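Local coordinates for protein TarM (Staphylococcus aureus subsp. aureus 21178, PDB 4X7R) that is a glycosyltransferase-family protein of GT-B fold that binds uridine-5'-diphosphate between its two Rossmann-like domains, at residues A[12-16]-A[381-385]; A[306-311]-A[471-475]. The protein carries 1 engineered substitution. All coordinates share one frame; numbering follows the deposited sequence.

Interaction 1. Residues A[12-16]-A[381-385]; sequences DVNKG and GYTTT. With UDP (uridine-5'-diphosphate), chain E; SGN (2-deoxy-6-O-sulfo-2-(sulfoamino)-alpha-D-glucopyranose), chain C.
The loop 12-16 meets the segment 381-385 most closely at N14 and Y382, whose CA atoms are 6.9 Å apart. The two side chains run antiparallel, the N14 amide lying flat on the Y382 ring, planes 14° apart. CB of N14 sits over the ring, 3.8 Å from its centroid, in a CH-pi contact. In a nearly straight bond (172°), N14 ND2 reaches V13 O (2.7 Å) from above the carbonyl plane, away from the lone pairs, which probably helps fix the amide's rotation. CG of Y382 is anti to the backbone N (chi1 -168°), which carries the ring to loop 12-16, where its OH donates to K15 O at 2.7 Å on a lone pair; K59 NZ also bonds this hydroxyl. In this GT-B enzyme the two loops lie beyond the C-terminal ends of strands 3-7 and 377-381, in separate Rossmann-like domains, and meet at the cleft. The O4 side of the uracil of uridine-5'-diphosphate overlaps the rim of the opposite face of Y382. T383 N donates to O4 of uridine-5'-diphosphate (2.9 Å), and N3 of the same ligand donates to T383 O (2.8 Å). G16, at the N-cap of helix 17-31, gives its N to sulfate oxygen O5S of SGN (2.6 Å), while CD of K15 lies 3.4 Å from O4 of SGN.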
# COMPACT_ATOMS: atom_id res chain seq x y z
N ASP A 12 -1.42 0.98 5.95
CA ASP A 12 -1.30 -0.24 6.73
C ASP A 12 0.17 -0.57 6.98
O ASP A 12 1.04 0.02 6.34
CB ASP A 12 -2.08 -1.43 6.11
CG ASP A 12 -2.70 -2.31 7.18
OD1 ASP A 12 -2.31 -2.19 8.36
OD2 ASP A 12 -3.61 -3.10 6.85
N VAL A 13 0.43 -1.51 7.90
CA VAL A 13 1.77 -1.92 8.36
C VAL A 13 2.60 -2.84 7.45
O VAL A 13 3.82 -2.95 7.68
CB VAL A 13 1.76 -2.44 9.82
CG1 VAL A 13 1.33 -1.35 10.79
CG2 VAL A 13 0.90 -3.69 9.96
N ASN A 14 2.01 -3.57 6.52
CA ASN A 14 2.96 -4.42 5.77
C ASN A 14 2.93 -4.11 4.28
O ASN A 14 2.76 -5.01 3.46
CB ASN A 14 2.80 -5.93 6.12
CG ASN A 14 3.42 -6.44 7.43
OD1 ASN A 14 3.39 -7.65 7.70
ND2 ASN A 14 4.00 -5.58 8.28
N LYS A 15 3.07 -2.81 3.93
CA LYS A 15 2.98 -2.32 2.55
C LYS A 15 4.32 -2.15 1.81
O LYS A 15 5.39 -2.29 2.40
CB LYS A 15 2.11 -1.03 2.48
CG LYS A 15 0.66 -1.20 2.96
CD LYS A 15 -0.23 -1.84 1.91
CE LYS A 15 -1.53 -2.36 2.47
NZ LYS A 15 -1.33 -3.58 3.30
N GLY A 16 4.22 -1.85 0.52
CA GLY A 16 5.33 -1.66 -0.40
C GLY A 16 5.73 -0.23 -0.67
O GLY A 16 5.57 0.65 0.19
N GLY A 381 9.62 -13.93 5.36
CA GLY A 381 8.48 -13.08 5.75
C GLY A 381 8.74 -11.59 5.61
O GLY A 381 9.83 -11.18 5.19
N TYR A 382 7.75 -10.76 5.97
CA TYR A 382 7.86 -9.31 5.89
C TYR A 382 8.88 -8.76 6.88
O TYR A 382 8.95 -9.23 8.02
CB TYR A 382 6.49 -8.62 6.09
CG TYR A 382 6.49 -7.15 5.72
CD1 TYR A 382 6.20 -6.73 4.43
CD2 TYR A 382 6.81 -6.18 6.66
CE1 TYR A 382 6.21 -5.38 4.09
CE2 TYR A 382 6.82 -4.83 6.33
CZ TYR A 382 6.54 -4.44 5.04
OH TYR A 382 6.55 -3.11 4.71
N THR A 383 9.65 -7.75 6.45
CA THR A 383 10.62 -7.08 7.30
C THR A 383 10.26 -5.61 7.50
O THR A 383 10.03 -4.89 6.52
CB THR A 383 12.06 -7.35 6.86
OG1 THR A 383 12.94 -6.78 7.82
CG2 THR A 383 12.39 -6.81 5.45
N THR A 384 10.20 -5.17 8.78
CA THR A 384 9.92 -3.78 9.17
C THR A 384 11.25 -3.04 9.25
O THR A 384 11.25 -1.81 9.37
CB THR A 384 9.07 -3.69 10.46
OG1 THR A 384 9.73 -4.41 11.51
CG2 THR A 384 7.65 -4.20 10.28
N THR A 385 12.37 -3.79 9.17
CA THR A 385 13.76 -3.30 9.19
C THR A 385 14.52 -3.75 7.91
O THR A 385 15.47 -4.54 8.04
CB THR A 385 14.50 -3.76 10.46
OG1 THR A 385 14.52 -5.19 10.49
CG2 THR A 385 13.89 -3.21 11.75
N1 UDP E . 9.42 -3.41 1.95
C2 UDP E . 9.72 -3.56 3.29
N3 UDP E . 9.71 -4.86 3.75
C4 UDP E . 9.40 -5.99 3.03
C5 UDP E . 9.05 -5.75 1.65
C6 UDP E . 9.07 -4.50 1.17
O2 UDP E . 9.99 -2.62 4.03
O4 UDP E . 9.47 -7.10 3.58
C1' UDP E . 9.63 -2.05 1.37
C2' UDP E . 11.01 -1.83 0.77
O2' UDP E . 11.94 -1.43 1.77
C3' UDP E . 10.73 -0.71 -0.23
C4' UDP E . 9.31 -1.02 -0.69
O4' UDP E . 8.71 -1.86 0.32
O3' UDP E . 10.87 0.62 0.25
C5' UDP E . 9.21 -1.68 -2.04
O5' UDP E . 9.49 -0.66 -3.02
PA UDP E . 9.62 -0.89 -4.61
O1A UDP E . 9.59 0.42 -5.29
O2A UDP E . 10.94 -1.63 -4.88
O3A UDP E . 8.42 -1.78 -5.07
PB UDP E . 6.83 -1.66 -4.87
O1B UDP E . 6.42 -0.21 -4.91
O2B UDP E . 6.42 -2.27 -3.52
O3B UDP E . 6.14 -2.39 -6.01
C1 SGN C . -2.28 -1.98 -4.86
C2 SGN C . -1.53 -3.34 -4.91
C3 SGN C . -1.13 -3.84 -3.49
C4 SGN C . -0.47 -2.73 -2.65
C5 SGN C . -1.27 -1.41 -2.72
C6 SGN C . -0.58 -0.29 -1.95
N2 SGN C . -2.35 -4.34 -5.61
O3 SGN C . -0.21 -4.95 -3.58
O4 SGN C . -0.34 -3.15 -1.27
O5 SGN C . -1.50 -0.99 -4.11
O6 SGN C . 0.72 -0.10 -2.51
S1 SGN C . -1.76 -4.63 -7.22
O1S SGN C . -0.37 -5.26 -7.14
O2S SGN C . -1.69 -3.31 -8.01
O3S SGN C . -2.76 -5.58 -7.89
S2 SGN C . 1.97 -0.25 -1.65
O4S SGN C . 3.17 -0.25 -2.61
O5S SGN C . 1.98 -1.53 -0.83
O6S SGN C . 1.99 0.97 -0.72

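Interaction 2. Residues A[306-311]-A[471-475]; sequences VKIHNA and RENII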
# COMPACT_ATOMS: atom_id res chain seq x y z
N VAL A 306 15.02 10.02 -1.98
CA VAL A 306 15.85 8.91 -1.53
C VAL A 306 16.42 9.20 -0.14
O VAL A 306 16.87 10.32 0.14
CB VAL A 306 16.92 8.51 -2.60
CG1 VAL A 306 18.07 9.49 -2.67
CG2 VAL A 306 17.45 7.13 -2.34
N LYS A 307 16.34 8.21 0.75
CA LYS A 307 16.85 8.35 2.11
C LYS A 307 18.23 7.75 2.17
O LYS A 307 18.38 6.53 2.12
CB LYS A 307 15.90 7.70 3.13
CG LYS A 307 16.24 8.03 4.59
CD LYS A 307 15.45 7.15 5.58
CE LYS A 307 14.07 7.65 6.00
NZ LYS A 307 14.14 8.90 6.80
N ILE A 308 19.24 8.61 2.22
CA ILE A 308 20.63 8.18 2.30
C ILE A 308 21.05 8.19 3.76
O ILE A 308 21.32 9.25 4.35
CB ILE A 308 21.60 8.92 1.35
CG1 ILE A 308 21.20 8.69 -0.13
CG2 ILE A 308 23.06 8.46 1.57
CD1 ILE A 308 21.37 9.86 -1.03
N HIS A 309 21.06 7.01 4.36
CA HIS A 309 21.49 6.83 5.74
C HIS A 309 22.97 6.44 5.66
O HIS A 309 23.61 6.68 4.63
CB HIS A 309 20.64 5.73 6.42
CG HIS A 309 20.50 4.50 5.57
ND1 HIS A 309 21.56 3.60 5.47
CD2 HIS A 309 19.51 4.08 4.76
CE1 HIS A 309 21.17 2.67 4.64
NE2 HIS A 309 19.95 2.90 4.19
N ASN A 310 23.53 5.87 6.73
CA ASN A 310 24.92 5.42 6.75
C ASN A 310 25.01 4.05 6.09
O ASN A 310 24.09 3.25 6.21
CB ASN A 310 25.44 5.35 8.17
CG ASN A 310 25.87 6.69 8.69
OD1 ASN A 310 25.06 7.50 9.15
ND2 ASN A 310 27.17 6.94 8.61
N ALA A 311 26.10 3.76 5.38
CA ALA A 311 26.25 2.44 4.77
C ALA A 311 26.64 1.43 5.87
O ALA A 311 27.30 1.85 6.84
CB ALA A 311 27.33 2.48 3.70
N ARG A 471 26.40 3.31 -4.17
CA ARG A 471 25.98 4.33 -3.18
C ARG A 471 26.35 5.73 -3.69
O ARG A 471 25.52 6.63 -3.67
CB ARG A 471 26.57 4.04 -1.78
CG ARG A 471 26.82 5.28 -0.91
CD ARG A 471 27.33 4.96 0.48
NE ARG A 471 26.20 4.64 1.33
CZ ARG A 471 25.65 5.47 2.20
NH1 ARG A 471 26.20 6.66 2.44
NH2 ARG A 471 24.57 5.11 2.88
N GLU A 472 27.58 5.86 -4.21
CA GLU A 472 28.13 7.07 -4.82
C GLU A 472 27.22 7.56 -5.96
O GLU A 472 26.97 8.76 -6.04
CB GLU A 472 29.50 6.73 -5.40
CG GLU A 472 30.62 7.61 -4.91
CD GLU A 472 31.99 7.10 -5.33
OE1 GLU A 472 32.26 7.02 -6.55
OE2 GLU A 472 32.80 6.79 -4.43
N ASN A 473 26.74 6.64 -6.83
CA ASN A 473 25.86 6.96 -7.96
C ASN A 473 24.51 7.45 -7.49
O ASN A 473 23.96 8.37 -8.10
CB ASN A 473 25.70 5.78 -8.92
CG ASN A 473 25.19 6.20 -10.29
OD1 ASN A 473 25.67 7.17 -10.89
ND2 ASN A 473 24.23 5.49 -10.83
N ILE A 474 23.96 6.87 -6.41
CA ILE A 474 22.65 7.29 -5.86
C ILE A 474 22.75 8.68 -5.25
O ILE A 474 21.91 9.54 -5.53
CB ILE A 474 22.00 6.24 -4.89
CG1 ILE A 474 21.82 4.84 -5.55
CG2 ILE A 474 20.68 6.76 -4.28
CD1 ILE A 474 21.10 4.79 -6.93
N ILE A 475 23.80 8.91 -4.43
CA ILE A 475 24.05 10.20 -3.77
C ILE A 475 24.14 11.29 -4.85
O ILE A 475 23.43 12.28 -4.77
CB ILE A 475 25.33 10.12 -2.88
CG1 ILE A 475 25.02 9.32 -1.59
CG2 ILE A 475 25.89 11.51 -2.55
CD1 ILE A 475 26.26 8.91 -0.77
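This is a mixed polar and apolar contact that lays the segment 306-311, in the loop running from strand 299-301 to strand 320-324, against one side of helix 460-477. R471 carries the polar part: its NH2 donates to H309 O in an almost straight bond (175°), whose 2.5 Å length is unusually short and may reflect coordinate error. The carbonyl oxygen lies in the guanidinium plane, yet the donor stands 45° out of the carbonyl plane and so misses the lone pairs. CG of R471 is anti to the backbone N, and a bend at chi3 (-83°) brings the guanidinium to the loop, with NE bonded to I414 O of helix 407-414. One arginine therefore ties together the loop, its own helix and a third element. A311 N lies over one guanidinium face without a bond to it; the packing is by A311 CB, 3.4 Å from R471 NE. In the GT-B fold two Rossmann-like domains are joined by a linker, and the loop holding 306-311 leads from the last strand of the first sheet to the 320-324 strand of the second, so the contact sets this passage on a helix of the second domain. Within the loop, H309 ND1 donates to N310 O at 2.7 Å. The apolar part lies nearer V306: CG2 of V306 meets CG2 of I474 at 3.8 Å, beside I410 and I414. I308 lies slantwise on I475, its CD1 3.7 Å from I475 CG1 and its CG2 3.7 Å from R471 NH1.

Along the chain the segments alternate, 12-16, 306-311, 381-385, 471-475, so the two contacts cross. Their centres are 21 Å apart and their nearest atoms about 9 Å, without touching. Interaction 1 spans the cleft, joining a loop beside the seven-stranded parallel sheet to one beside the six-stranded sheet, at the uridine-5'-diphosphate pocket. Interaction 2 lies farther from the centre of the chain and, rather than spanning the cleft, seats the polypeptide connecting those two sheets on helix 460-477 of the second domain. GT-B proteins often open and close at this cleft, and Y382 would lie where the two sides meet.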